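Local coordinates for protein AlyGC (Glaciecola chathamensis, PDB 5GKD) that probably breaks down alginate by beta-elimination, as a calcium-containing alginate lyase of polysaccharide lyase family 6, at residues L26-W31 with G56-T61; L78-G83 with T107-D112; I547-F552 with V577-F582; I609-V614 with M640-F645. One frame throughout, in Å; residues are numbered along the deposited sequence.

In the fold
Four pairings of parallel strands from successive coils fall into two groups, contacts 1 and 2 in one parallel beta-helix and contacts 3 and 4 in another; the centres of contacts 1 and 4 lie about 53 Å apart. Within each group the centres are about 10 Å apart and the strands are neighbours: 58-62 beside 73-81 and 581-585 beside 613-617. Contact 2 lies in the core; the other three also reach the surface. Their chemistry follows their place. Contact 2 joins straight strand runs through backbone bonds and apolar side chains, contact 1 adds an indole that closes a corner, and contacts 3 and 4 span corners where serine or asparagine side chains take up backbone groups.

Contact 1 of 4, residues L26-W31 with G56-T61; sequences LANGTW and GKVFLT
Strands 29-31 and 58-61 pair in parallel register near the start of the N-terminal beta-helix, with Trp31 beside Leu60 and axes 4.7 Å apart at 25°. Four backbone bonds make the case: Gly29 N gives to Lys57 O, Phe59 N to Gly29 O, Trp31 N to Phe59 O at 2.8 Å, and Thr61 N to Trp31 O. Gly29 takes backbone angles at which a side chain would collide with the preceding carbonyl oxygen. Trp31 then folds back over this corner. With CG beside its own backbone N (chi1 -58°), the indole NE1 donates a hydrogen bond to Ala27 O at 3.0 Å, the oxygen lying in the ring plane, while Leu26 CD2 sits over one face near the rim. Val58 CG1 touches both residues, 4.1 Å from Leu26 CB and from Trp31 NE1. A leucine in place of Trp31 would probably leave Ala27 O without this donor and open a gap beside Leu26 and Val58. On the other face of the sheet Thr30 CG2 meets Thr61 OG1 at 3.5 Å, and Phe59 receives Lys81 as a cation-pi partner. Equivalent strands of consecutive coils joined this way are the hallmark of the parallel beta-helix of pectate lyase-like enzymes.

Contact 2 of 4, residues L78-G83 with T107-D112; sequences LVFKDG and TQVVID
A parallel beta-sheet wall of the right-handed beta-helix, the fold of the pectate lyase-like clan, contains this pairing of Val79 with Val110 and Phe80 with Ile111 from successive coils. The strand axes are 4.7 Å apart and only 9° from parallel. Three nearly straight backbone bonds set the register: Val110 N to Leu78 O at 2.9 Å, Phe80 N to Val110 O at 2.8 Å, and Asp112 N to Phe80 O at 2.9 Å. Side chains alternate between the two faces, with apolar neighbours at Val79/Val110 and Phe80/Ile111. Val79 and Val110 run side by side in the same direction, both with CG1 turned to the far side of CB from the backbone N (chi1 179° and 175°), and Val79 CG2 rests 4.1 Å from Val110 CB. On the other face Phe80 lies alongside Ile111, CD1 touching Ile111 CG1 at 4.1 Å. The same CD1 brings the ring edge to within 3.7 Å of Val110 O, so the carbonyl that accepts the Phe80 N-H also lies in the plane of its ring. Past the last backbone bond a water prolongs the pairing, accepting from Asp82 N and donating to Asp112 O at 2.8 Å. Phe80 and Ile111 face inward and pack on Val90 of strand 89-92, while Val79 and Val110 face outward and touch Trp426. Strand 58-62 flanks the pair through Val79, and strand 134-141 flanks it beside Ile111 and Asp112.

Contact 3 of 4, residues I547-F552 with V577-F582; sequences IKNSTF and VQDSQF
Ser550 and Ser580 adopt the same first torsion (chi1 -64° in Ser580), which sets each OG beside its own backbone N and lets it turn back to the carbonyl two residues earlier. The repetition reflects a parallel beta-helix in which corresponding corners of consecutive coils lie one above the other, with Ser550 CA and Ser580 CA 4.8 Å apart. Ser580 OG donates to Gln578 O at 2.9 Å from above the carbonyl plane and accepts the Ser550 N-H at 3.2 Å, at a nearly straight 173°. It thereby bridges the two coils where strand pairing lapses. Gln578 O also takes the Asn549 N-H, so two donors grip it. Asn549 and Asp579 take positive phi at the bend, and strand bonding resumes beyond them with Gln581 N to Ser550 O at 2.8 Å. An alanine at Ser580 is likely to leave the buried Ser550 N-H without its acceptor and Gln578 O with one donor fewer. The relay continues outside the pair: Ser550 OG accepts from Val516 N, and Ser580 N gives to Ser612 OG. Ile547 CG2 approaches the same Ser580 OG at 3.7 Å. Further along, Phe552 and Phe582 point the same way, their planes only 18° apart yet so displaced that the rings hardly overlap, with centroids separated by 5.2 Å. Phe563 meets both edge-to-face. The nearest atoms of the two rings are Phe552 CD1 and Phe582 CE2, 3.4 Å apart.

Contact 4 of 4, residues I609-V614 with M640-F645; sequences IENSNV and MNNNIF
Ile609 O is gripped by two donors from the next coil: Asn641 N at 3.1 Å, in the carbonyl plane, and Asn643 ND2 at 2.9 Å, from above that plane. The Asn643 amide is turned so that this carbonyl oxygen lies in the amide's own plane. Its CG stands beside the backbone N (chi1 -52°), which carries the amide across to the neighbouring corner, and its other end is used as well: OD1 accepts the Ser612 N-H at 3.0 Å. One side chain therefore serves two backbone groups of segment 609-614, and its amide group cannot rotate without losing them. Stacked corners with buried asparagine are well known in parallel beta-helices, and here Asn643 ND2 also gives to Asn673 OD1 of the following coil. Asn611 and Asn642 turn the two bends with positive phi. The backbones pair at the bend through Asn611 N to Asn641 O at 3.1 Å and beyond it through Val614 N to Ile644 O at 3.0 Å. On the same face as Ile644, Glu610 and Asn641 extend side by side, and Asn641 ND2 donates to Glu610 OE2 at 3.0 Å on its anti side, somewhat out of the carboxylate plane, with the amide and carboxylate planes 58° apart; Glu610 OE1 is taken by Gln578. The opposite face is apolar. Ile609 CD1 meets Met640 CE at 3.6 Å, and Val614 CB comes to the edge of the Phe645 ring, 3.9 Å from CD1.

Contact 1 of 4, residues L26-W31 with G56-T61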
loop_
_atom_site.group_PDB
_atom_site.type_symbol
_atom_site.label_atom_id
_atom_site.label_comp_id
_atom_site.label_asym_id
_atom_site.label_seq_id
_atom_site.Cartn_x
_atom_site.Cartn_y
_atom_site.Cartn_z
ATOM N N LEU A 26 39.347 6.539 -8.353
ATOM C CA LEU A 26 38.675 5.824 -7.275
ATOM C C LEU A 26 39.249 4.417 -7.184
ATOM O O LEU A 26 39.167 3.650 -8.148
ATOM C CB LEU A 26 37.165 5.760 -7.501
ATOM C CG LEU A 26 36.364 7.051 -7.639
ATOM C CD1 LEU A 26 34.857 6.734 -7.699
ATOM C CD2 LEU A 26 36.711 8.046 -6.528
ATOM N N ALA A 27 39.826 4.093 -6.028
ATOM C CA ALA A 27 40.428 2.792 -5.794
ATOM C C ALA A 27 39.395 1.674 -5.911
ATOM O O ALA A 27 38.231 1.832 -5.551
ATOM C CB ALA A 27 41.080 2.759 -4.400
ATOM N N ASN A 28 39.848 0.526 -6.406
ATOM C CA ASN A 28 38.988 -0.638 -6.532
ATOM C C ASN A 28 38.335 -0.960 -5.200
ATOM O O ASN A 28 38.978 -0.924 -4.154
ATOM C CB ASN A 28 39.797 -1.839 -7.025
ATOM C CG ASN A 28 40.270 -1.670 -8.442
ATOM O OD1 ASN A 28 39.691 -0.904 -9.212
ATOM N ND2 ASN A 28 41.313 -2.391 -8.806
ATOM N N GLY A 29 37.051 -1.256 -5.252
ATOM C CA GLY A 29 36.289 -1.599 -4.076
ATOM C C GLY A 29 34.850 -1.151 -4.240
ATOM O O GLY A 29 34.435 -0.705 -5.307
ATOM N N THR A 30 34.106 -1.279 -3.150
ATOM C CA THR A 30 32.695 -0.928 -3.092
ATOM C C THR A 30 32.546 0.377 -2.313
ATOM O O THR A 30 32.888 0.444 -1.132
ATOM C CB THR A 30 31.893 -2.064 -2.453
ATOM O OG1 THR A 30 32.005 -3.243 -3.268
ATOM C CG2 THR A 30 30.434 -1.685 -2.301
ATOM N N TRP A 31 32.067 1.415 -2.987
ATOM C CA TRP A 31 31.836 2.721 -2.377
ATOM C C TRP A 31 30.345 2.844 -2.125
ATOM O O TRP A 31 29.576 3.047 -3.068
ATOM C CB TRP A 31 32.315 3.855 -3.278
ATOM C CG TRP A 31 33.743 3.778 -3.633
ATOM C CD1 TRP A 31 34.361 2.792 -4.331
ATOM C CD2 TRP A 31 34.747 4.735 -3.311
ATOM N NE1 TRP A 31 35.688 3.066 -4.455
ATOM C CE2 TRP A 31 35.954 4.261 -3.845
ATOM C CE3 TRP A 31 34.739 5.957 -2.625
ATOM C CZ2 TRP A 31 37.148 4.960 -3.722
ATOM C CZ3 TRP A 31 35.932 6.657 -2.501
ATOM C CH2 TRP A 31 37.120 6.152 -3.042
ATOM N N GLY A 56 35.245 -2.059 -13.833
ATOM C CA GLY A 56 34.632 -3.306 -13.459
ATOM C C GLY A 56 34.910 -3.734 -12.035
ATOM O O GLY A 56 34.306 -4.705 -11.579
ATOM N N LYS A 57 35.812 -3.044 -11.323
ATOM C CA LYS A 57 36.069 -3.326 -9.914
ATOM C C LYS A 57 35.744 -2.161 -8.989
ATOM O O LYS A 57 35.971 -2.269 -7.778
ATOM C CB LYS A 57 37.536 -3.739 -9.707
ATOM C CG LYS A 57 37.897 -5.062 -10.370
ATOM C CD LYS A 57 39.360 -5.444 -10.158
ATOM C CE LYS A 57 39.603 -6.884 -10.591
ATOM N NZ LYS A 57 41.044 -7.276 -10.612
ATOM N N VAL A 58 35.265 -1.039 -9.517
ATOM C CA VAL A 58 34.809 0.090 -8.710
ATOM C C VAL A 58 33.295 0.135 -8.799
ATOM O O VAL A 58 32.723 0.418 -9.862
ATOM C CB VAL A 58 35.428 1.418 -9.163
ATOM C CG1 VAL A 58 34.800 2.581 -8.422
ATOM C CG2 VAL A 58 36.931 1.386 -8.975
ATOM N N PHE A 59 32.650 -0.122 -7.676
ATOM C CA PHE A 59 31.205 -0.144 -7.570
ATOM C C PHE A 59 30.754 1.010 -6.704
ATOM O O PHE A 59 31.340 1.258 -5.647
ATOM C CB PHE A 59 30.733 -1.467 -6.962
ATOM C CG PHE A 59 31.201 -2.661 -7.711
ATOM C CD1 PHE A 59 30.569 -3.049 -8.879
ATOM C CD2 PHE A 59 32.285 -3.396 -7.261
ATOM C CE1 PHE A 59 30.994 -4.150 -9.577
ATOM C CE2 PHE A 59 32.720 -4.503 -7.968
ATOM C CZ PHE A 59 32.070 -4.877 -9.128
ATOM N N LEU A 60 29.720 1.700 -7.146
ATOM C CA LEU A 60 29.056 2.722 -6.356
ATOM C C LEU A 60 27.676 2.182 -6.019
ATOM O O LEU A 60 26.845 1.995 -6.913
ATOM C CB LEU A 60 28.979 4.051 -7.096
ATOM C CG LEU A 60 30.201 4.939 -6.865
ATOM C CD1 LEU A 60 31.402 4.343 -7.534
ATOM C CD2 LEU A 60 29.984 6.357 -7.330
ATOM N N THR A 61 27.436 1.937 -4.733
ATOM C CA THR A 61 26.278 1.182 -4.278
ATOM C C THR A 61 25.486 1.986 -3.248
ATOM O O THR A 61 25.872 3.081 -2.833
ATOM C CB THR A 61 26.690 -0.171 -3.679
ATOM O OG1 THR A 61 27.410 0.031 -2.448
ATOM C CG2 THR A 61 27.554 -0.950 -4.655
#

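Contact 2 of 4, residues L78-G83 with T107-D112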
loop_
_atom_site.group_PDB
_atom_site.type_symbol
_atom_site.label_atom_id
_atom_site.label_comp_id
_atom_site.label_asym_id
_atom_site.label_seq_id
_atom_site.Cartn_x
_atom_site.Cartn_y
_atom_site.Cartn_z
ATOM N N LEU A 78 33.087 3.248 -14.049
ATOM C CA LEU A 78 32.344 3.045 -12.812
ATOM C C LEU A 78 31.151 2.134 -13.072
ATOM O O LEU A 78 30.615 2.086 -14.185
ATOM C CB LEU A 78 31.842 4.385 -12.231
ATOM C CG LEU A 78 32.854 5.533 -12.107
ATOM C CD1 LEU A 78 32.179 6.807 -11.622
ATOM C CD2 LEU A 78 33.997 5.111 -11.182
ATOM N N VAL A 79 30.729 1.433 -12.030
ATOM C CA VAL A 79 29.545 0.585 -12.055
ATOM C C VAL A 79 28.633 1.023 -10.914
ATOM O O VAL A 79 29.030 0.953 -9.743
ATOM C CB VAL A 79 29.891 -0.903 -11.911
ATOM C CG1 VAL A 79 28.608 -1.748 -11.917
ATOM C CG2 VAL A 79 30.838 -1.357 -13.022
ATOM N N PHE A 80 27.420 1.473 -11.249
ATOM C CA PHE A 80 26.370 1.666 -10.256
ATOM C C PHE A 80 25.512 0.406 -10.215
ATOM O O PHE A 80 24.983 -0.026 -11.243
ATOM C CB PHE A 80 25.493 2.885 -10.551
ATOM C CG PHE A 80 26.224 4.197 -10.553
ATOM C CD1 PHE A 80 27.021 4.568 -11.636
ATOM C CD2 PHE A 80 26.085 5.076 -9.504
ATOM C CE1 PHE A 80 27.706 5.774 -11.640
ATOM C CE2 PHE A 80 26.755 6.291 -9.505
ATOM C CZ PHE A 80 27.561 6.639 -10.573
ATOM N N LYS A 81 25.381 -0.177 -9.028
ATOM C CA LYS A 81 24.580 -1.374 -8.806
ATOM C C LYS A 81 24.274 -1.445 -7.320
ATOM O O LYS A 81 24.856 -0.711 -6.521
ATOM C CB LYS A 81 25.312 -2.639 -9.274
ATOM C CG LYS A 81 26.459 -3.043 -8.354
ATOM C CD LYS A 81 27.068 -4.376 -8.768
ATOM C CE LYS A 81 27.961 -4.911 -7.665
ATOM N NZ LYS A 81 28.634 -6.196 -8.028
ATOM N N ASP A 82 23.368 -2.353 -6.958
ATOM C CA ASP A 82 22.988 -2.605 -5.559
ATOM C C ASP A 82 22.636 -1.311 -4.836
ATOM O O ASP A 82 23.133 -1.033 -3.747
ATOM C CB ASP A 82 24.091 -3.346 -4.803
ATOM C CG ASP A 82 24.426 -4.693 -5.414
ATOM O OD1 ASP A 82 23.548 -5.321 -6.034
ATOM O OD2 ASP A 82 25.578 -5.129 -5.264
ATOM N N GLY A 83 21.780 -0.507 -5.452
ATOM C CA GLY A 83 21.339 0.715 -4.808
ATOM C C GLY A 83 20.397 1.511 -5.682
ATOM O O GLY A 83 19.754 0.968 -6.583
ATOM N N THR A 107 31.715 8.216 -20.110
ATOM C CA THR A 107 31.990 7.116 -21.018
ATOM C C THR A 107 32.353 5.878 -20.212
ATOM O O THR A 107 32.988 5.974 -19.165
ATOM C CB THR A 107 33.116 7.459 -22.017
ATOM O OG1 THR A 107 33.338 6.361 -22.915
ATOM C CG2 THR A 107 34.429 7.799 -21.282
ATOM N N GLN A 108 31.897 4.721 -20.679
ATOM C CA GLN A 108 32.253 3.458 -20.060
ATOM C C GLN A 108 31.813 3.409 -18.601
ATOM O O GLN A 108 32.568 3.009 -17.713
ATOM C CB GLN A 108 33.758 3.187 -20.193
ATOM C CG GLN A 108 34.247 3.062 -21.639
ATOM C CD GLN A 108 35.600 2.376 -21.734
ATOM O OE1 GLN A 108 35.794 1.323 -21.158
ATOM N NE2 GLN A 108 36.532 2.973 -22.462
ATOM N N VAL A 109 30.580 3.818 -18.341
ATOM C CA VAL A 109 30.019 3.532 -17.035
ATOM C C VAL A 109 28.753 2.701 -17.187
ATOM O O VAL A 109 27.979 2.837 -18.142
ATOM C CB VAL A 109 29.786 4.778 -16.146
ATOM C CG1 VAL A 109 30.475 6.001 -16.666
ATOM C CG2 VAL A 109 28.329 4.999 -15.802
ATOM N N VAL A 110 28.581 1.802 -16.225
ATOM C CA VAL A 110 27.493 0.846 -16.175
ATOM C C VAL A 110 26.512 1.306 -15.107
ATOM O O VAL A 110 26.921 1.673 -14.000
ATOM C CB VAL A 110 28.014 -0.565 -15.846
ATOM C CG1 VAL A 110 26.867 -1.528 -15.665
ATOM C CG2 VAL A 110 28.997 -1.057 -16.898
ATOM N N ILE A 111 25.225 1.265 -15.422
ATOM C CA ILE A 111 24.177 1.309 -14.416
ATOM C C ILE A 111 23.344 0.051 -14.587
ATOM O O ILE A 111 22.715 -0.143 -15.634
ATOM C CB ILE A 111 23.303 2.563 -14.529
ATOM C CG1 ILE A 111 24.174 3.826 -14.488
ATOM C CG2 ILE A 111 22.244 2.531 -13.422
ATOM C CD1 ILE A 111 23.389 5.132 -14.547
ATOM N N ASP A 112 23.333 -0.795 -13.561
ATOM C CA ASP A 112 22.783 -2.148 -13.647
ATOM C C ASP A 112 21.763 -2.327 -12.530
ATOM O O ASP A 112 22.130 -2.514 -11.362
ATOM C CB ASP A 112 23.905 -3.180 -13.547
ATOM C CG ASP A 112 23.415 -4.593 -13.700
ATOM O OD1 ASP A 112 22.195 -4.809 -13.762
ATOM O OD2 ASP A 112 24.256 -5.506 -13.746
HETATM O O HOH W 1 21.813 -3.918 -8.932
#

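Contact 3 of 4, residues I547-F552 with V577-F582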
loop_
_atom_site.group_PDB
_atom_site.type_symbol
_atom_site.label_atom_id
_atom_site.label_comp_id
_atom_site.label_asym_id
_atom_site.label_seq_id
_atom_site.Cartn_x
_atom_site.Cartn_y
_atom_site.Cartn_z
ATOM N N ILE A 547 -0.590 -21.093 -13.731
ATOM C CA ILE A 547 -1.382 -22.065 -12.985
ATOM C C ILE A 547 -1.926 -23.082 -13.978
ATOM O O ILE A 547 -2.688 -22.721 -14.882
ATOM C CB ILE A 547 -2.522 -21.387 -12.212
ATOM C CG1 ILE A 547 -1.942 -20.446 -11.158
ATOM C CG2 ILE A 547 -3.436 -22.415 -11.564
ATOM C CD1 ILE A 547 -2.964 -19.635 -10.468
ATOM N N LYS A 548 -1.531 -24.347 -13.818
ATOM C CA LYS A 548 -1.846 -25.398 -14.787
ATOM C C LYS A 548 -2.292 -26.653 -14.060
ATOM O O LYS A 548 -1.662 -27.058 -13.084
ATOM C CB LYS A 548 -0.634 -25.749 -15.663
ATOM C CG LYS A 548 0.119 -24.566 -16.174
ATOM C CD LYS A 548 1.427 -24.943 -16.842
ATOM C CE LYS A 548 2.105 -23.670 -17.355
ATOM N NZ LYS A 548 3.398 -23.912 -18.047
ATOM N N ASN A 549 -3.364 -27.275 -14.545
ATOM C CA ASN A 549 -3.764 -28.611 -14.091
ATOM C C ASN A 549 -4.050 -28.664 -12.596
ATOM O O ASN A 549 -3.866 -29.706 -11.966
ATOM C CB ASN A 549 -2.695 -29.654 -14.437
ATOM C CG ASN A 549 -2.243 -29.565 -15.876
ATOM O OD1 ASN A 549 -1.066 -29.359 -16.153
ATOM N ND2 ASN A 549 -3.178 -29.718 -16.799
ATOM N N SER A 550 -4.490 -27.564 -11.995
ATOM C CA SER A 550 -4.584 -27.519 -10.550
ATOM C C SER A 550 -6.024 -27.331 -10.109
ATOM O O SER A 550 -6.888 -26.907 -10.873
ATOM C CB SER A 550 -3.700 -26.403 -9.973
ATOM O OG SER A 550 -2.346 -26.633 -10.299
ATOM N N THR A 551 -6.265 -27.639 -8.846
ATOM C CA THR A 551 -7.596 -27.585 -8.273
ATOM C C THR A 551 -7.539 -26.838 -6.952
ATOM O O THR A 551 -6.653 -27.081 -6.132
ATOM C CB THR A 551 -8.158 -29.004 -8.051
ATOM O OG1 THR A 551 -8.107 -29.724 -9.283
ATOM C CG2 THR A 551 -9.595 -28.940 -7.562
ATOM N N PHE A 552 -8.498 -25.945 -6.744
ATOM C CA PHE A 552 -8.516 -25.093 -5.564
ATOM C C PHE A 552 -9.939 -25.083 -5.035
ATOM O O PHE A 552 -10.856 -24.677 -5.754
ATOM C CB PHE A 552 -8.034 -23.668 -5.902
ATOM C CG PHE A 552 -6.687 -23.629 -6.595
ATOM C CD1 PHE A 552 -6.605 -23.692 -7.974
ATOM C CD2 PHE A 552 -5.509 -23.531 -5.864
ATOM C CE1 PHE A 552 -5.393 -23.659 -8.608
ATOM C CE2 PHE A 552 -4.292 -23.511 -6.500
ATOM C CZ PHE A 552 -4.231 -23.578 -7.875
ATOM N N VAL A 577 -3.780 -19.100 -16.580
ATOM C CA VAL A 577 -4.504 -20.206 -15.966
ATOM C C VAL A 577 -4.948 -21.155 -17.075
ATOM O O VAL A 577 -5.679 -20.749 -17.990
ATOM C CB VAL A 577 -5.713 -19.716 -15.158
ATOM C CG1 VAL A 577 -6.447 -20.882 -14.548
ATOM C CG2 VAL A 577 -5.269 -18.724 -14.075
ATOM N N GLN A 578 -4.508 -22.414 -16.994
ATOM C CA GLN A 578 -4.843 -23.445 -17.977
ATOM C C GLN A 578 -5.350 -24.689 -17.260
ATOM O O GLN A 578 -4.741 -25.131 -16.280
ATOM C CB GLN A 578 -3.636 -23.829 -18.843
ATOM C CG GLN A 578 -3.044 -22.722 -19.680
ATOM C CD GLN A 578 -3.954 -22.291 -20.808
ATOM O OE1 GLN A 578 -4.885 -23.005 -21.179
ATOM N NE2 GLN A 578 -3.693 -21.116 -21.362
ATOM N N ASP A 579 -6.462 -25.247 -17.747
ATOM C CA ASP A 579 -6.905 -26.590 -17.350
ATOM C C ASP A 579 -6.984 -26.743 -15.832
ATOM O O ASP A 579 -6.432 -27.677 -15.261
ATOM C CB ASP A 579 -5.971 -27.659 -17.939
ATOM C CG ASP A 579 -5.735 -27.475 -19.434
ATOM O OD1 ASP A 579 -6.718 -27.504 -20.190
ATOM O OD2 ASP A 579 -4.574 -27.285 -19.859
ATOM N N SER A 580 -7.668 -25.810 -15.168
ATOM C CA SER A 580 -7.684 -25.765 -13.711
ATOM C C SER A 580 -9.110 -25.607 -13.196
ATOM O O SER A 580 -9.992 -25.103 -13.896
ATOM C CB SER A 580 -6.783 -24.624 -13.175
ATOM O OG SER A 580 -5.420 -24.857 -13.506
ATOM N N GLN A 581 -9.343 -26.056 -11.965
ATOM C CA GLN A 581 -10.681 -26.029 -11.393
ATOM C C GLN A 581 -10.698 -25.224 -10.105
ATOM O O GLN A 581 -9.761 -25.290 -9.309
ATOM C CB GLN A 581 -11.210 -27.435 -11.092
ATOM C CG GLN A 581 -10.464 -28.565 -11.780
ATOM C CD GLN A 581 -10.480 -28.484 -13.282
ATOM O OE1 GLN A 581 -11.459 -28.118 -13.861
ATOM N NE2 GLN A 581 -9.399 -28.842 -13.918
ATOM N N PHE A 582 -11.790 -24.502 -9.887
ATOM C CA PHE A 582 -11.954 -23.664 -8.713
ATOM C C PHE A 582 -13.365 -23.868 -8.204
ATOM O O PHE A 582 -14.313 -23.753 -8.987
ATOM C CB PHE A 582 -11.720 -22.184 -9.058
ATOM C CG PHE A 582 -10.405 -21.918 -9.741
ATOM C CD1 PHE A 582 -10.238 -22.180 -11.087
ATOM C CD2 PHE A 582 -9.332 -21.404 -9.030
ATOM C CE1 PHE A 582 -9.023 -21.942 -11.709
ATOM C CE2 PHE A 582 -8.120 -21.161 -9.646
ATOM C CZ PHE A 582 -7.965 -21.418 -10.985
#

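Contact 4 of 4, residues I609-V614 with M640-F645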
loop_
_atom_site.group_PDB
_atom_site.type_symbol
_atom_site.label_atom_id
_atom_site.label_comp_id
_atom_site.label_asym_id
_atom_site.label_seq_id
_atom_site.Cartn_x
_atom_site.Cartn_y
_atom_site.Cartn_z
ATOM N N ILE A 609 -7.111 -17.101 -19.182
ATOM C CA ILE A 609 -7.778 -18.226 -18.513
ATOM C C ILE A 609 -8.418 -19.083 -19.593
ATOM O O ILE A 609 -9.360 -18.640 -20.255
ATOM C CB ILE A 609 -8.842 -17.773 -17.499
ATOM C CG1 ILE A 609 -8.231 -16.955 -16.373
ATOM C CG2 ILE A 609 -9.548 -18.964 -16.897
ATOM C CD1 ILE A 609 -9.266 -16.472 -15.376
ATOM N N GLU A 610 -7.934 -20.313 -19.763
ATOM C CA GLU A 610 -8.483 -21.208 -20.774
ATOM C C GLU A 610 -8.716 -22.607 -20.209
ATOM O O GLU A 610 -7.995 -23.063 -19.321
ATOM C CB GLU A 610 -7.561 -21.305 -22.000
ATOM C CG GLU A 610 -7.417 -20.018 -22.775
ATOM C CD GLU A 610 -6.412 -20.138 -23.907
ATOM O OE1 GLU A 610 -5.242 -20.478 -23.631
ATOM O OE2 GLU A 610 -6.796 -19.909 -25.074
ATOM N N ASN A 611 -9.736 -23.284 -20.750
ATOM C CA ASN A 611 -9.992 -24.704 -20.488
ATOM C C ASN A 611 -10.143 -24.987 -19.001
ATOM O O ASN A 611 -9.711 -26.023 -18.500
ATOM C CB ASN A 611 -8.892 -25.584 -21.081
ATOM C CG ASN A 611 -8.770 -25.435 -22.589
ATOM O OD1 ASN A 611 -9.777 -25.378 -23.309
ATOM N ND2 ASN A 611 -7.532 -25.362 -23.075
ATOM N N SER A 612 -10.748 -24.058 -18.288
ATOM C CA SER A 612 -10.800 -24.142 -16.844
ATOM C C SER A 612 -12.247 -24.147 -16.392
ATOM O O SER A 612 -13.167 -23.924 -17.178
ATOM C CB SER A 612 -10.018 -22.985 -16.211
ATOM O OG SER A 612 -8.645 -23.123 -16.521
ATOM N N ASN A 613 -12.438 -24.402 -15.107
ATOM C CA ASN A 613 -13.768 -24.578 -14.556
ATOM C C ASN A 613 -13.853 -23.874 -13.212
ATOM O O ASN A 613 -13.019 -24.097 -12.334
ATOM C CB ASN A 613 -14.087 -26.074 -14.424
ATOM C CG ASN A 613 -15.539 -26.331 -14.211
ATOM O OD1 ASN A 613 -16.086 -25.982 -13.172
ATOM N ND2 ASN A 613 -16.191 -26.933 -15.197
ATOM N N VAL A 614 -14.858 -23.020 -13.065
ATOM C CA VAL A 614 -15.066 -22.212 -11.874
ATOM C C VAL A 614 -16.515 -22.371 -11.448
ATOM O O VAL A 614 -17.424 -22.121 -12.248
ATOM C CB VAL A 614 -14.759 -20.725 -12.132
ATOM C CG1 VAL A 614 -15.076 -19.896 -10.892
ATOM C CG2 VAL A 614 -13.317 -20.531 -12.586
ATOM N N MET A 640 -10.069 -15.088 -22.494
ATOM C CA MET A 640 -10.713 -16.184 -21.778
ATOM C C MET A 640 -11.485 -17.063 -22.750
ATOM O O MET A 640 -12.465 -16.616 -23.349
ATOM C CB MET A 640 -11.629 -15.658 -20.681
ATOM C CG MET A 640 -10.892 -14.879 -19.634
ATOM S SD MET A 640 -11.816 -14.659 -18.122
ATOM C CE MET A 640 -10.625 -13.675 -17.176
ATOM N N ASN A 641 -11.059 -18.322 -22.878
ATOM C CA ASN A 641 -11.589 -19.236 -23.875
ATOM C C ASN A 641 -11.875 -20.595 -23.263
ATOM O O ASN A 641 -11.075 -21.119 -22.479
ATOM C CB ASN A 641 -10.623 -19.443 -25.046
ATOM C CG ASN A 641 -10.224 -18.158 -25.702
ATOM O OD1 ASN A 641 -11.033 -17.240 -25.851
ATOM N ND2 ASN A 641 -8.963 -18.073 -26.099
ATOM N N ASN A 642 -13.002 -21.183 -23.667
ATOM C CA ASN A 642 -13.264 -22.602 -23.449
ATOM C C ASN A 642 -13.393 -22.934 -21.970
ATOM O O ASN A 642 -13.017 -24.019 -21.537
ATOM C CB ASN A 642 -12.184 -23.468 -24.110
ATOM C CG ASN A 642 -12.208 -23.366 -25.621
ATOM O OD1 ASN A 642 -13.045 -24.001 -26.248
ATOM N ND2 ASN A 642 -11.318 -22.552 -26.218
ATOM N N ASN A 643 -13.932 -22.006 -21.192
ATOM C CA ASN A 643 -14.140 -22.213 -19.768
ATOM C C ASN A 643 -15.611 -22.485 -19.492
ATOM O O ASN A 643 -16.491 -22.121 -20.267
ATOM C CB ASN A 643 -13.695 -20.993 -18.940
ATOM C CG ASN A 643 -12.283 -20.545 -19.247
ATOM O OD1 ASN A 643 -11.305 -21.178 -18.845
ATOM N ND2 ASN A 643 -12.172 -19.449 -19.959
ATOM N N ILE A 644 -15.865 -23.089 -18.342
ATOM C CA ILE A 644 -17.206 -23.266 -17.820
ATOM C C ILE A 644 -17.269 -22.553 -16.486
ATOM O O ILE A 644 -16.509 -22.881 -15.568
ATOM C CB ILE A 644 -17.578 -24.751 -17.672
ATOM C CG1 ILE A 644 -17.618 -25.431 -19.040
ATOM C CG2 ILE A 644 -18.915 -24.906 -16.959
ATOM C CD1 ILE A 644 -16.272 -25.947 -19.505
ATOM N N PHE A 645 -18.163 -21.581 -16.379
ATOM C CA PHE A 645 -18.357 -20.809 -15.161
ATOM C C PHE A 645 -19.765 -21.079 -14.643
ATOM O O PHE A 645 -20.741 -20.800 -15.346
ATOM C CB PHE A 645 -18.166 -19.304 -15.417
ATOM C CG PHE A 645 -16.880 -18.928 -16.143
ATOM C CD1 PHE A 645 -15.634 -19.096 -15.543
ATOM C CD2 PHE A 645 -16.928 -18.321 -17.389
ATOM C CE1 PHE A 645 -14.460 -18.711 -16.194
ATOM C CE2 PHE A 645 -15.757 -17.937 -18.052
ATOM C CZ PHE A 645 -14.521 -18.130 -17.444
#